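Local coordinates for CELL division control protein 6 (Pyrobaculum aerophilum, PDB 1FNN), which binds ADP and magnesium as an AAA+ ATPase of the Cdc6/Cdc18 family and probably takes part in regulating DNA replication, at residues A243-I246 and L247-A251; Q221-A224 and D225-A229; G277-E280 and E281-I284; T375-A378 and V379-L383. All coordinates share one frame; numbering follows the deposited sequence.

How the interactions relate
All four contacts are local, in the chain order 2, 1, 3, 4: two lie along helices (1 and 4), one runs off a helix's C-terminal end (2) and one caps a helix start (3). Interactions 2 and 1 sit on successive lid helices, 217-227 and 240-256, with centres about 12 Å apart; they touch where Ala-243 and Ile-246 meet Thr-227. Interaction 3 starts helix 280-285, which packs on helix 373-387, the site of interaction 4. Their centres are about 10 Å apart, and a salt bridge from Glu-280 to Lys-382 joins them. Centres of 1 and 4 lie about 26 Å apart: interactions 1 and 2 belong to the AAA+ lid, 3 and 4 to the C-terminal winged-helix region.

Interaction 1 of 4, residues A243-I246 and L247-A251; sequences AIDI and LYRSA. With ADP (adenosine-5'-diphosphate), chain D.
Asp-245 and Arg-249 lie side by side, one helical turn apart, and form a salt bridge through OD1 of the aspartate and NE of the arginine, 2.7 Å apart. OD1 lies near the guanidinium plane, at its edge, yet NE meets OD1 from above the carboxylate plane, the two planes being turned 53° against each other. CG of Asp-245 stands opposite its own backbone N (chi1 -178°), which lays the carboxylate beside the arginine chain; the other oxygen, OD2, has a weak, long ion pair with Arg-241. O of Ile-246 takes two bonds from Ser-250: OG at 2.7 Å and N at 3.0 Å, reaching the oxygen from opposite faces of its carbonyl plane. The buried hydroxyl is thus satisfied within the helix, with a further weak bond to Ser-270. This is helix 240-256 of the AAA+ lid, whose Ile-244 reaches the nucleotide: its CD1 lies 3.5 Å from O4' of the ADP ribose, a van der Waals contact near Arg-205, which binds the same ligand. Backbone bonds complete the turn: Leu-247 N to Ala-243 O, Tyr-248 N to Ile-244 O and Arg-249 N to Asp-245 O, each 3.0 Å. The ring of Tyr-248 stacks with Phe-10.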
ATOM      1  N   ALA A 243      -3.711   2.238   4.421  1.00 34.85           N
ATOM      2  CA  ALA A 243      -4.942   1.832   5.060  1.00 34.97           C
ATOM      3  C   ALA A 243      -4.679   1.290   6.456  1.00 36.47           C
ATOM      4  O   ALA A 243      -5.374   1.643   7.413  1.00 32.61           O
ATOM      5  CB  ALA A 243      -5.742   0.844   4.224  1.00 33.07           C
ATOM      6  N   ILE A 244      -3.640   0.446   6.582  1.00 33.73           N
ATOM      7  CA  ILE A 244      -3.344  -0.099   7.942  1.00 32.23           C
ATOM      8  C   ILE A 244      -2.859   0.987   8.875  1.00 30.35           C
ATOM      9  O   ILE A 244      -3.163   1.064  10.064  1.00 33.06           O
ATOM     10  CB  ILE A 244      -2.292  -1.250   7.791  1.00 32.11           C
ATOM     11  CG1 ILE A 244      -2.910  -2.401   6.987  1.00 32.80           C
ATOM     12  CG2 ILE A 244      -1.836  -1.674   9.197  1.00 30.11           C
ATOM     13  CD1 ILE A 244      -1.916  -3.402   6.375  1.00 33.84           C
ATOM     14  N   ASP A 245      -2.072   1.938   8.387  1.00 30.17           N
ATOM     15  CA  ASP A 245      -1.586   3.052   9.180  1.00 33.25           C
ATOM     16  C   ASP A 245      -2.785   3.883   9.681  1.00 35.06           C
ATOM     17  O   ASP A 245      -2.857   4.213  10.861  1.00 32.26           O
ATOM     18  CB  ASP A 245      -0.657   3.860   8.276  1.00 38.60           C
ATOM     19  CG  ASP A 245       0.059   5.062   8.812  1.00 44.24           C
ATOM     20  OD1 ASP A 245       0.123   5.314  10.014  1.00 46.26           O
ATOM     21  OD2 ASP A 245       0.628   5.870   8.053  1.00 51.30           O
ATOM     22  N   ILE A 246      -3.803   4.084   8.811  1.00 33.10           N
ATOM     23  CA  ILE A 246      -4.967   4.848   9.273  1.00 33.57           C
ATOM     24  C   ILE A 246      -5.744   4.086  10.316  1.00 31.89           C
ATOM     25  O   ILE A 246      -6.223   4.705  11.279  1.00 33.15           O
ATOM     26  CB  ILE A 246      -5.877   5.252   8.057  1.00 31.93           C
ATOM     27  CG1 ILE A 246      -5.141   6.346   7.261  1.00 32.31           C
ATOM     28  CG2 ILE A 246      -7.236   5.689   8.600  1.00 32.30           C
ATOM     29  CD1 ILE A 246      -5.762   6.516   5.840  1.00 37.94           C
ATOM     30  N   LEU A 247      -5.970   2.777  10.146  1.00 34.11           N
ATOM     31  CA  LEU A 247      -6.664   1.986  11.147  1.00 37.95           C
ATOM     32  C   LEU A 247      -5.987   2.074  12.526  1.00 37.80           C
ATOM     33  O   LEU A 247      -6.615   2.351  13.568  1.00 31.85           O
ATOM     34  CB  LEU A 247      -6.772   0.514  10.726  1.00 38.05           C
ATOM     35  CG  LEU A 247      -7.370  -0.493  11.699  1.00 42.78           C
ATOM     36  CD1 LEU A 247      -8.774  -0.071  12.188  1.00 41.32           C
ATOM     37  CD2 LEU A 247      -7.521  -1.885  11.082  1.00 33.98           C
ATOM     38  N   TYR A 248      -4.666   1.919  12.502  1.00 35.88           N
ATOM     39  CA  TYR A 248      -3.918   1.909  13.781  1.00 36.18           C
ATOM     40  C   TYR A 248      -3.942   3.276  14.453  1.00 36.33           C
ATOM     41  O   TYR A 248      -4.192   3.441  15.654  1.00 33.79           O
ATOM     42  CB  TYR A 248      -2.466   1.508  13.467  1.00 38.04           C
ATOM     43  CG  TYR A 248      -1.546   1.456  14.674  1.00 37.60           C
ATOM     44  CD1 TYR A 248      -1.888   0.687  15.780  1.00 37.42           C
ATOM     45  CD2 TYR A 248      -0.355   2.166  14.696  1.00 37.21           C
ATOM     46  CE1 TYR A 248      -1.068   0.619  16.896  1.00 36.75           C
ATOM     47  CE2 TYR A 248       0.476   2.104  15.812  1.00 39.64           C
ATOM     48  CZ  TYR A 248       0.106   1.331  16.895  1.00 39.66           C
ATOM     49  OH  TYR A 248       0.941   1.274  18.006  1.00 41.55           O
ATOM     50  N   ARG A 249      -3.678   4.353  13.708  1.00 36.94           N
ATOM     51  CA  ARG A 249      -3.822   5.710  14.203  1.00 35.35           C
ATOM     52  C   ARG A 249      -5.231   6.019  14.727  1.00 35.09           C
ATOM     53  O   ARG A 249      -5.329   6.668  15.782  1.00 39.45           O
ATOM     54  CB  ARG A 249      -3.541   6.778  13.119  1.00 37.23           C
ATOM     55  CG  ARG A 249      -2.042   6.977  12.919  1.00 38.12           C
ATOM     56  CD  ARG A 249      -1.748   7.611  11.585  1.00 38.80           C
ATOM     57  NE  ARG A 249      -0.373   7.749  11.159  1.00 37.63           N
ATOM     58  CZ  ARG A 249       0.472   8.679  11.542  1.00 36.66           C
ATOM     59  NH1 ARG A 249       1.696   8.674  11.063  1.00 38.03           N
ATOM     60  NH2 ARG A 249       0.101   9.622  12.406  1.00 42.11           N
ATOM     61  N   SER A 250      -6.257   5.416  14.164  1.00 34.76           N
ATOM     62  CA  SER A 250      -7.626   5.681  14.582  1.00 39.85           C
ATOM     63  C   SER A 250      -7.883   4.928  15.879  1.00 39.63           C
ATOM     64  O   SER A 250      -8.644   5.407  16.715  1.00 37.28           O
ATOM     65  CB  SER A 250      -8.661   5.272  13.526  1.00 38.70           C
ATOM     66  OG  SER A 250      -8.406   6.008  12.303  1.00 40.92           O
ATOM     67  N   ALA A 251      -7.462   3.664  15.935  1.00 35.99           N
ATOM     68  CA  ALA A 251      -7.628   2.897  17.195  1.00 38.75           C
ATOM     69  C   ALA A 251      -6.949   3.626  18.340  1.00 36.81           C
ATOM     70  O   ALA A 251      -7.538   3.732  19.429  1.00 38.98           O
ATOM     71  CB  ALA A 251      -7.050   1.483  17.070  1.00 34.83           C
TER
HETATM   72  PB  ADP D 398       4.959  -3.052  -1.007  1.00 37.26           P
HETATM   73  O1B ADP D 398       6.375  -3.613  -1.024  1.00 34.66           O
HETATM   74  O2B ADP D 398       4.174  -3.444  -2.127  1.00 39.89           O
HETATM   75  O3B ADP D 398       5.217  -1.616  -0.993  1.00 37.48           O
HETATM   76  PA  ADP D 398       4.070  -4.177   1.446  1.00 36.67           P
HETATM   77  O1A ADP D 398       4.465  -5.570   1.171  1.00 37.96           O
HETATM   78  O2A ADP D 398       4.983  -3.536   2.399  1.00 36.56           O
HETATM   79  O3A ADP D 398       3.974  -3.378   0.139  1.00 37.58           O
HETATM   80  O5' ADP D 398       2.583  -4.098   2.131  1.00 36.16           O
HETATM   81  C5' ADP D 398       2.262  -2.862   2.746  1.00 34.33           C
HETATM   82  C4' ADP D 398       1.560  -3.213   4.074  1.00 34.39           C
HETATM   83  O4' ADP D 398       0.381  -3.923   3.770  1.00 34.50           O
HETATM   84  C3' ADP D 398       2.359  -4.127   4.993  1.00 34.84           C
HETATM   85  O3' ADP D 398       2.007  -3.821   6.331  1.00 35.06           O
HETATM   86  C2' ADP D 398       1.883  -5.456   4.511  1.00 37.05           C
HETATM   87  O2' ADP D 398       2.055  -6.484   5.489  1.00 35.23           O
HETATM   88  C1' ADP D 398       0.384  -5.183   4.329  1.00 36.11           C
HETATM   89  N9  ADP D 398      -0.090  -6.045   3.318  1.00 33.44           N
HETATM   90  C8  ADP D 398       0.045  -5.852   1.969  1.00 35.88           C
HETATM   91  N7  ADP D 398      -0.686  -6.633   1.231  1.00 32.40           N
HETATM   92  C5  ADP D 398      -1.354  -7.398   2.172  1.00 29.59           C
HETATM   93  C6  ADP D 398      -2.278  -8.448   2.039  1.00 32.67           C
HETATM   94  N6  ADP D 398      -2.650  -8.888   0.847  1.00 35.34           N
HETATM   95  N1  ADP D 398      -2.743  -9.026   3.149  1.00 34.91           N
HETATM   96  C2  ADP D 398      -2.320  -8.593   4.322  1.00 31.05           C
HETATM   97  N3  ADP D 398      -1.455  -7.618   4.595  1.00 35.76           N
HETATM   98  C4  ADP D 398      -1.002  -7.054   3.443  1.00 31.49           C

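Interaction 2 of 4, residues Q221-A224 and D225-A229; sequences QMIA and DITGA
Thr-227 turns its hydroxyl back onto the carbonyl of Ile-223, OG1 lying 2.9 Å from O, and its own backbone N bonds to that same oxygen at 3.1 Å. The hydroxyl sits between the backbone N and the carbonyl carbon (chi1 52°), a torsion that brings it over the preceding turn; it meets O from 34° out of the carbonyl plane. Two bonds therefore grip Ile-223 O near the C-terminal end of helix 217-227. One residue on, Gly-228 N gives a short bond of 2.7 Å to Ala-224 O, and the glycine is the first residue to leave helical backbone angles. Earlier in the helix, Asp-225 N bonds to Gln-221 O at 2.8 Å, while CG1 and CD1 of Ile-226 lie against Met-222 O. Farther out, the buried carboxylate of Asp-225 is held by two partners of the C-terminal domain: OD1 forms a salt bridge with Arg-351, and OD2 a hydrogen bond with Tyr-308 OH. The lid is thereby tied to the winged-helix part. Ile-223 and Thr-227 pack on Ala-243, Ile-246 and Leu-247 of helix 240-256, with helix 195-209 also alongside; Met-222 and Ile-226 lie on helix 264-274.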
ATOM      1  N   GLN A 221     -14.936  -0.123   6.597  1.00 37.40           N
ATOM      2  CA  GLN A 221     -15.375   0.254   5.244  1.00 41.42           C
ATOM      3  C   GLN A 221     -15.066   1.721   4.910  1.00 37.14           C
ATOM      4  O   GLN A 221     -14.598   2.004   3.797  1.00 39.33           O
ATOM      5  CB  GLN A 221     -16.854  -0.015   5.020  1.00 42.93           C
ATOM      6  CG  GLN A 221     -17.304  -1.450   4.836  1.00 56.09           C
ATOM      7  CD  GLN A 221     -18.801  -1.608   5.036  1.00 62.43           C
ATOM      8  OE1 GLN A 221     -19.481  -0.748   5.616  1.00 67.54           O
ATOM      9  NE2 GLN A 221     -19.363  -2.713   4.564  1.00 66.41           N
ATOM     10  N   MET A 222     -15.167   2.579   5.905  1.00 39.20           N
ATOM     11  CA  MET A 222     -14.816   4.016   5.764  1.00 39.65           C
ATOM     12  C   MET A 222     -13.381   4.238   5.381  1.00 41.01           C
ATOM     13  O   MET A 222     -12.986   5.001   4.462  1.00 35.81           O
ATOM     14  CB  MET A 222     -15.214   4.680   7.074  1.00 37.60           C
ATOM     15  CG  MET A 222     -14.877   6.160   7.227  1.00 38.01           C
ATOM     16  SD  MET A 222     -15.266   6.784   8.878  1.00 35.49           S
ATOM     17  CE  MET A 222     -14.603   8.438   8.797  1.00 36.46           C
ATOM     18  N   ILE A 223     -12.481   3.498   6.104  1.00 36.81           N
ATOM     19  CA  ILE A 223     -11.064   3.594   5.798  1.00 31.61           C
ATOM     20  C   ILE A 223     -10.771   2.998   4.425  1.00 28.56           C
ATOM     21  O   ILE A 223      -9.998   3.547   3.665  1.00 33.66           O
ATOM     22  CB  ILE A 223     -10.204   2.800   6.853  1.00 37.63           C
ATOM     23  CG1 ILE A 223     -10.459   3.389   8.222  1.00 35.47           C
ATOM     24  CG2 ILE A 223      -8.748   2.844   6.400  1.00 33.74           C
ATOM     25  CD1 ILE A 223      -9.750   2.717   9.414  1.00 36.98           C
ATOM     26  N   ALA A 224     -11.429   1.879   4.077  1.00 34.86           N
ATOM     27  CA  ALA A 224     -11.244   1.265   2.766  1.00 35.93           C
ATOM     28  C   ALA A 224     -11.772   2.149   1.609  1.00 36.92           C
ATOM     29  O   ALA A 224     -11.161   2.231   0.551  1.00 36.47           O
ATOM     30  CB  ALA A 224     -12.066  -0.032   2.758  1.00 39.40           C
ATOM     31  N   ASP A 225     -12.797   2.925   1.899  1.00 38.82           N
ATOM     32  CA  ASP A 225     -13.370   3.886   0.946  1.00 40.00           C
ATOM     33  C   ASP A 225     -12.424   5.041   0.736  1.00 39.04           C
ATOM     34  O   ASP A 225     -12.358   5.561  -0.379  1.00 39.78           O
ATOM     35  CB  ASP A 225     -14.758   4.406   1.368  1.00 36.96           C
ATOM     36  CG  ASP A 225     -15.781   3.324   1.065  1.00 42.75           C
ATOM     37  OD1 ASP A 225     -15.405   2.455   0.253  1.00 47.26           O
ATOM     38  OD2 ASP A 225     -16.894   3.332   1.605  1.00 50.24           O
ATOM     39  N   ILE A 226     -11.612   5.390   1.733  1.00 39.18           N
ATOM     40  CA  ILE A 226     -10.639   6.456   1.573  1.00 38.84           C
ATOM     41  C   ILE A 226      -9.447   5.971   0.765  1.00 42.24           C
ATOM     42  O   ILE A 226      -8.684   6.806   0.273  1.00 43.85           O
ATOM     43  CB  ILE A 226     -10.090   6.901   2.952  1.00 46.75           C
ATOM     44  CG1 ILE A 226     -11.164   7.442   3.892  1.00 55.89           C
ATOM     45  CG2 ILE A 226      -9.005   7.946   2.826  1.00 54.58           C
ATOM     46  CD1 ILE A 226     -10.589   7.624   5.301  1.00 55.19           C
ATOM     47  N   THR A 227      -9.043   4.708   0.959  1.00 37.00           N
ATOM     48  CA  THR A 227      -7.763   4.273   0.405  1.00 37.65           C
ATOM     49  C   THR A 227      -7.833   3.344  -0.780  1.00 37.38           C
ATOM     50  O   THR A 227      -6.828   3.245  -1.485  1.00 43.17           O
ATOM     51  CB  THR A 227      -6.988   3.522   1.546  1.00 39.67           C
ATOM     52  OG1 THR A 227      -7.827   2.507   2.115  1.00 39.06           O
ATOM     53  CG2 THR A 227      -6.680   4.474   2.685  1.00 38.85           C
ATOM     54  N   GLY A 228      -8.875   2.546  -0.942  1.00 38.10           N
ATOM     55  CA  GLY A 228      -8.935   1.544  -1.987  1.00 37.48           C
ATOM     56  C   GLY A 228      -9.149   2.139  -3.383  1.00 46.63           C
ATOM     57  O   GLY A 228      -9.487   3.333  -3.505  1.00 44.52           O
ATOM     58  N   ALA A 229      -8.587   1.463  -4.387  1.00 44.22           N
ATOM     59  CA  ALA A 229      -8.732   1.930  -5.763  1.00 51.14           C
ATOM     60  C   ALA A 229     -10.098   1.539  -6.315  1.00 55.89           C
ATOM     61  O   ALA A 229     -10.617   0.433  -6.103  1.00 52.88           O
ATOM     62  CB  ALA A 229      -7.638   1.364  -6.651  1.00 50.90           C
TER

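Interaction 3 of 4, residues G277-E280 and E281-I284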
ATOM      1  N   GLY A 277      -6.044  16.469   2.874  1.00 70.28           N
ATOM      2  CA  GLY A 277      -7.461  16.562   3.264  1.00 65.68           C
ATOM      3  C   GLY A 277      -8.242  17.170   2.101  1.00 62.38           C
ATOM      4  O   GLY A 277      -7.939  16.902   0.938  1.00 63.13           O
ATOM      5  N   ILE A 278      -9.228  18.023   2.405  1.00 58.90           N
ATOM      6  CA  ILE A 278     -10.026  18.601   1.304  1.00 55.68           C
ATOM      7  C   ILE A 278      -9.516  19.998   0.979  1.00 53.93           C
ATOM      8  O   ILE A 278      -9.357  20.838   1.852  1.00 49.93           O
ATOM      9  CB  ILE A 278     -11.527  18.556   1.628  1.00 48.98           C
ATOM     10  CG1 ILE A 278     -12.066  17.110   1.486  1.00 41.68           C
ATOM     11  CG2 ILE A 278     -12.287  19.495   0.692  1.00 52.07           C
ATOM     12  CD1 ILE A 278     -13.340  16.901   2.298  1.00 41.88           C
ATOM     13  N   SER A 279      -9.214  20.258  -0.284  1.00 56.81           N
ATOM     14  CA  SER A 279      -8.710  21.577  -0.685  1.00 58.67           C
ATOM     15  C   SER A 279      -9.758  22.679  -0.575  1.00 53.62           C
ATOM     16  O   SER A 279     -10.844  22.594  -1.165  1.00 48.88           O
ATOM     17  CB  SER A 279      -8.208  21.480  -2.129  1.00 61.17           C
ATOM     18  OG  SER A 279      -8.284  22.750  -2.749  1.00 74.57           O
ATOM     19  N   GLU A 280      -9.375  23.848  -0.045  1.00 52.97           N
ATOM     20  CA  GLU A 280     -10.297  24.986  -0.032  1.00 50.28           C
ATOM     21  C   GLU A 280     -10.541  25.457  -1.468  1.00 49.02           C
ATOM     22  O   GLU A 280     -11.642  25.886  -1.816  1.00 44.58           O
ATOM     23  CB  GLU A 280      -9.819  26.155   0.822  1.00 54.53           C
ATOM     24  CG  GLU A 280     -10.847  27.285   0.859  1.00 57.43           C
ATOM     25  CD  GLU A 280     -10.718  28.186   2.070  1.00 65.96           C
ATOM     26  OE1 GLU A 280     -10.209  27.728   3.118  1.00 69.04           O
ATOM     27  OE2 GLU A 280     -11.130  29.357   1.976  1.00 64.41           O
ATOM     28  N   GLU A 281      -9.539  25.312  -2.325  1.00 46.60           N
ATOM     29  CA  GLU A 281      -9.619  25.682  -3.717  1.00 53.55           C
ATOM     30  C   GLU A 281     -10.722  24.904  -4.440  1.00 50.29           C
ATOM     31  O   GLU A 281     -11.444  25.493  -5.244  1.00 49.99           O
ATOM     32  CB  GLU A 281      -8.294  25.401  -4.425  1.00 66.82           C
ATOM     33  CG  GLU A 281      -7.094  26.177  -3.920  1.00 88.76           C
ATOM     34  CD  GLU A 281      -5.811  25.786  -4.645  1.00 95.83           C
ATOM     35  OE1 GLU A 281      -5.890  24.919  -5.548  1.00 99.51           O
ATOM     36  OE2 GLU A 281      -4.742  26.344  -4.313  1.00100.50           O
ATOM     37  N   VAL A 282     -10.815  23.605  -4.161  1.00 47.81           N
ATOM     38  CA  VAL A 282     -11.847  22.800  -4.820  1.00 48.54           C
ATOM     39  C   VAL A 282     -13.217  23.115  -4.244  1.00 43.28           C
ATOM     40  O   VAL A 282     -14.136  23.321  -5.056  1.00 50.10           O
ATOM     41  CB  VAL A 282     -11.568  21.291  -4.816  1.00 55.85           C
ATOM     42  CG1 VAL A 282     -12.738  20.513  -5.410  1.00 59.29           C
ATOM     43  CG2 VAL A 282     -10.296  21.004  -5.616  1.00 56.29           C
ATOM     44  N   LEU A 283     -13.287  23.565  -2.990  1.00 37.64           N
ATOM     45  CA  LEU A 283     -14.586  23.934  -2.456  1.00 37.44           C
ATOM     46  C   LEU A 283     -15.117  25.221  -3.090  1.00 40.67           C
ATOM     47  O   LEU A 283     -16.314  25.316  -3.403  1.00 43.20           O
ATOM     48  CB  LEU A 283     -14.539  24.087  -0.933  1.00 36.31           C
ATOM     49  CG  LEU A 283     -14.157  22.757  -0.198  1.00 39.74           C
ATOM     50  CD1 LEU A 283     -14.233  22.981   1.294  1.00 41.15           C
ATOM     51  CD2 LEU A 283     -15.107  21.642  -0.599  1.00 37.87           C
ATOM     52  N   ILE A 284     -14.242  26.183  -3.297  1.00 40.44           N
ATOM     53  CA  ILE A 284     -14.647  27.527  -3.734  1.00 47.22           C
ATOM     54  C   ILE A 284     -15.432  27.481  -5.043  1.00 43.51           C
ATOM     55  O   ILE A 284     -16.480  28.125  -5.169  1.00 42.91           O
ATOM     56  CB  ILE A 284     -13.399  28.437  -3.857  1.00 50.70           C
ATOM     57  CG1 ILE A 284     -12.946  28.897  -2.471  1.00 52.19           C
ATOM     58  CG2 ILE A 284     -13.670  29.644  -4.749  1.00 56.48           C
ATOM     59  CD1 ILE A 284     -11.639  29.657  -2.467  1.00 55.62           C
TER
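Ser-279 is the N-cap of helix 280-285: its OG accepts the amide of Val-282, with N to OG at 3.0 Å and an N-H...O angle of 153°. The hydroxyl stands opposite the serine's own backbone N (chi1 154°), a torsion that carries OG forward over the first turn, within reach of Val-282 N, where CB of Glu-281 is also close to it. The serine carbonyl carries the turn on, its O receiving Leu-283 N at 3.2 Å and, more weakly, Val-282 N. Ile-284 N then bonds to Glu-280 O at 3.0 Å. With an alanine here in place of the serine the carbonyl bonds would stay, but the amide of Val-282 is likely to lose its side-chain acceptor and the helix start some of its hold.

The closer apolar packing lies on the side of Ile-278 and buried Leu-283. CG2 of the isoleucine meets CD2 of the leucine at 3.8 Å, with CG and CD1 of Leu-283 nearly as close, and the two side chains cross at about a right angle. By contrast, the side of Glu-281 and Ile-284 is exposed: the extended chain of Glu-281 leads away from the turn, and CG of Glu-280 only grazes CD1 of Ile-284, 4.2 Å away. The polar end of Glu-280 finds its partner elsewhere, OE2 making a salt bridge with Lys-382. The turn follows the loop after helix 264-274 and lies on helix 373-387 of the winged-helix region, where Leu-283 packs against Leu-376 and Leu-383.

Interaction 4 of 4, residues T375-A378 and V379-L383; sequences TLEA and VITKL
Thr-381 and Glu-377 lie side by side, one turn apart on helix 373-387, the last helix of the chain, which packs against helices 280-285 and 288-304 of the winged-helix region. Among the polar contacts, Glu-377 O accepts twice from Thr-381: OG1 at 2.9 Å and N at 3.0 Å approach from opposite faces of the carbonyl plane. The hydroxyl lies beside the backbone N (chi1 -70°), a torsion that folds it back onto the previous turn. A valine in place of this threonine would keep a similar shape but is likely to leave Glu-377 O with the backbone amide alone of these two donors. The other backbone bonds include Val-379 N to Thr-375 O at 3.1 Å and Lys-382 N to Ala-378 O, also 3.1 Å, the latter donor sitting above the carbonyl plane. Charged ends look outward to other helices: Glu-377 OE2 pairs with Lys-302 in a salt bridge, and Lys-382 NZ with Glu-280. The apolar contact belongs to buried Leu-376 and Ile-380, on the side where Leu-376 also meets Val-298 and Ile-380 meets Leu-294. There CD1 of Ile-380 touches both CG and CD1 of Leu-376, each 3.5 Å away.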
ATOM      1  N   THR A 375     -13.906  21.477  11.094  1.00 39.11           N
ATOM      2  CA  THR A 375     -13.141  22.392  10.262  1.00 42.05           C
ATOM      3  C   THR A 375     -13.711  22.463   8.835  1.00 43.65           C
ATOM      4  O   THR A 375     -13.766  23.564   8.265  1.00 38.37           O
ATOM      5  CB  THR A 375     -11.666  21.973  10.290  1.00 56.66           C
ATOM      6  OG1 THR A 375     -11.122  22.472  11.545  1.00 65.33           O
ATOM      7  CG2 THR A 375     -10.849  22.562   9.167  1.00 63.95           C
ATOM      8  N   LEU A 376     -14.261  21.363   8.337  1.00 37.41           N
ATOM      9  CA  LEU A 376     -14.861  21.381   7.004  1.00 41.50           C
ATOM     10  C   LEU A 376     -16.097  22.297   7.037  1.00 36.63           C
ATOM     11  O   LEU A 376     -16.401  23.018   6.107  1.00 38.91           O
ATOM     12  CB  LEU A 376     -15.257  19.948   6.628  1.00 37.84           C
ATOM     13  CG  LEU A 376     -15.956  19.802   5.274  1.00 36.03           C
ATOM     14  CD1 LEU A 376     -15.157  20.562   4.208  1.00 36.11           C
ATOM     15  CD2 LEU A 376     -16.151  18.361   4.850  1.00 39.40           C
ATOM     16  N   GLU A 377     -16.948  22.024   8.008  1.00 35.73           N
ATOM     17  CA  GLU A 377     -18.122  22.778   8.338  1.00 38.82           C
ATOM     18  C   GLU A 377     -17.865  24.277   8.455  1.00 42.73           C
ATOM     19  O   GLU A 377     -18.586  25.041   7.774  1.00 39.12           O
ATOM     20  CB  GLU A 377     -18.822  22.311   9.632  1.00 34.14           C
ATOM     21  CG  GLU A 377     -20.157  23.080   9.750  1.00 44.19           C
ATOM     22  CD  GLU A 377     -20.938  22.732  10.985  1.00 50.03           C
ATOM     23  OE1 GLU A 377     -22.182  22.765  10.978  1.00 60.01           O
ATOM     24  OE2 GLU A 377     -20.338  22.410  12.024  1.00 52.73           O
ATOM     25  N   ALA A 378     -16.797  24.709   9.089  1.00 40.51           N
ATOM     26  CA  ALA A 378     -16.418  26.107   9.161  1.00 44.22           C
ATOM     27  C   ALA A 378     -16.022  26.672   7.809  1.00 42.78           C
ATOM     28  O   ALA A 378     -16.291  27.865   7.540  1.00 42.19           O
ATOM     29  CB  ALA A 378     -15.278  26.335  10.187  1.00 43.02           C
ATOM     30  N   VAL A 379     -15.225  25.959   7.022  1.00 36.63           N
ATOM     31  CA  VAL A 379     -14.768  26.493   5.749  1.00 39.88           C
ATOM     32  C   VAL A 379     -15.930  26.600   4.737  1.00 40.40           C
ATOM     33  O   VAL A 379     -16.040  27.639   4.066  1.00 39.63           O
ATOM     34  CB  VAL A 379     -13.654  25.666   5.095  1.00 43.46           C
ATOM     35  CG1 VAL A 379     -13.305  26.216   3.728  1.00 46.73           C
ATOM     36  CG2 VAL A 379     -12.406  25.652   5.982  1.00 54.58           C
ATOM     37  N   ILE A 380     -16.803  25.606   4.757  1.00 37.21           N
ATOM     38  CA  ILE A 380     -17.913  25.608   3.795  1.00 40.47           C
ATOM     39  C   ILE A 380     -18.907  26.706   4.165  1.00 40.64           C
ATOM     40  O   ILE A 380     -19.364  27.471   3.298  1.00 36.88           O
ATOM     41  CB  ILE A 380     -18.668  24.275   3.714  1.00 36.78           C
ATOM     42  CG1 ILE A 380     -17.689  23.104   3.575  1.00 48.48           C
ATOM     43  CG2 ILE A 380     -19.539  24.291   2.425  1.00 42.26           C
ATOM     44  CD1 ILE A 380     -18.404  21.756   3.627  1.00 51.77           C
ATOM     45  N   THR A 381     -19.196  26.825   5.448  1.00 38.74           N
ATOM     46  CA  THR A 381     -20.069  27.895   5.955  1.00 41.02           C
ATOM     47  C   THR A 381     -19.541  29.282   5.615  1.00 40.16           C
ATOM     48  O   THR A 381     -20.291  30.179   5.159  1.00 41.47           O
ATOM     49  CB  THR A 381     -20.223  27.716   7.471  1.00 40.16           C
ATOM     50  OG1 THR A 381     -21.018  26.541   7.695  1.00 44.16           O
ATOM     51  CG2 THR A 381     -20.954  28.844   8.177  1.00 41.73           C
ATOM     52  N   LYS A 382     -18.239  29.485   5.800  1.00 39.80           N
ATOM     53  CA  LYS A 382     -17.622  30.746   5.407  1.00 43.38           C
ATOM     54  C   LYS A 382     -17.931  31.031   3.922  1.00 43.68           C
ATOM     55  O   LYS A 382     -18.107  32.200   3.550  1.00 36.85           O
ATOM     56  CB  LYS A 382     -16.119  30.730   5.594  1.00 41.67           C
ATOM     57  CG  LYS A 382     -15.363  32.025   5.552  1.00 43.01           C
ATOM     58  CD  LYS A 382     -14.096  32.000   4.727  1.00 55.28           C
ATOM     59  CE  LYS A 382     -13.242  30.760   4.814  1.00 47.90           C
ATOM     60  NZ  LYS A 382     -12.042  30.801   3.938  1.00 51.99           N
ATOM     61  N   LEU A 383     -17.602  30.080   3.034  1.00 38.25           N
ATOM     62  CA  LEU A 383     -17.795  30.254   1.610  1.00 38.51           C
ATOM     63  C   LEU A 383     -19.254  30.505   1.233  1.00 34.63           C
ATOM     64  O   LEU A 383     -19.488  31.318   0.347  1.00 36.76           O
ATOM     65  CB  LEU A 383     -17.245  29.072   0.806  1.00 37.20           C
ATOM     66  CG  LEU A 383     -15.742  28.805   1.056  1.00 43.19           C
ATOM     67  CD1 LEU A 383     -15.349  27.464   0.409  1.00 40.70           C
ATOM     68  CD2 LEU A 383     -14.858  29.912   0.518  1.00 41.67           C
TER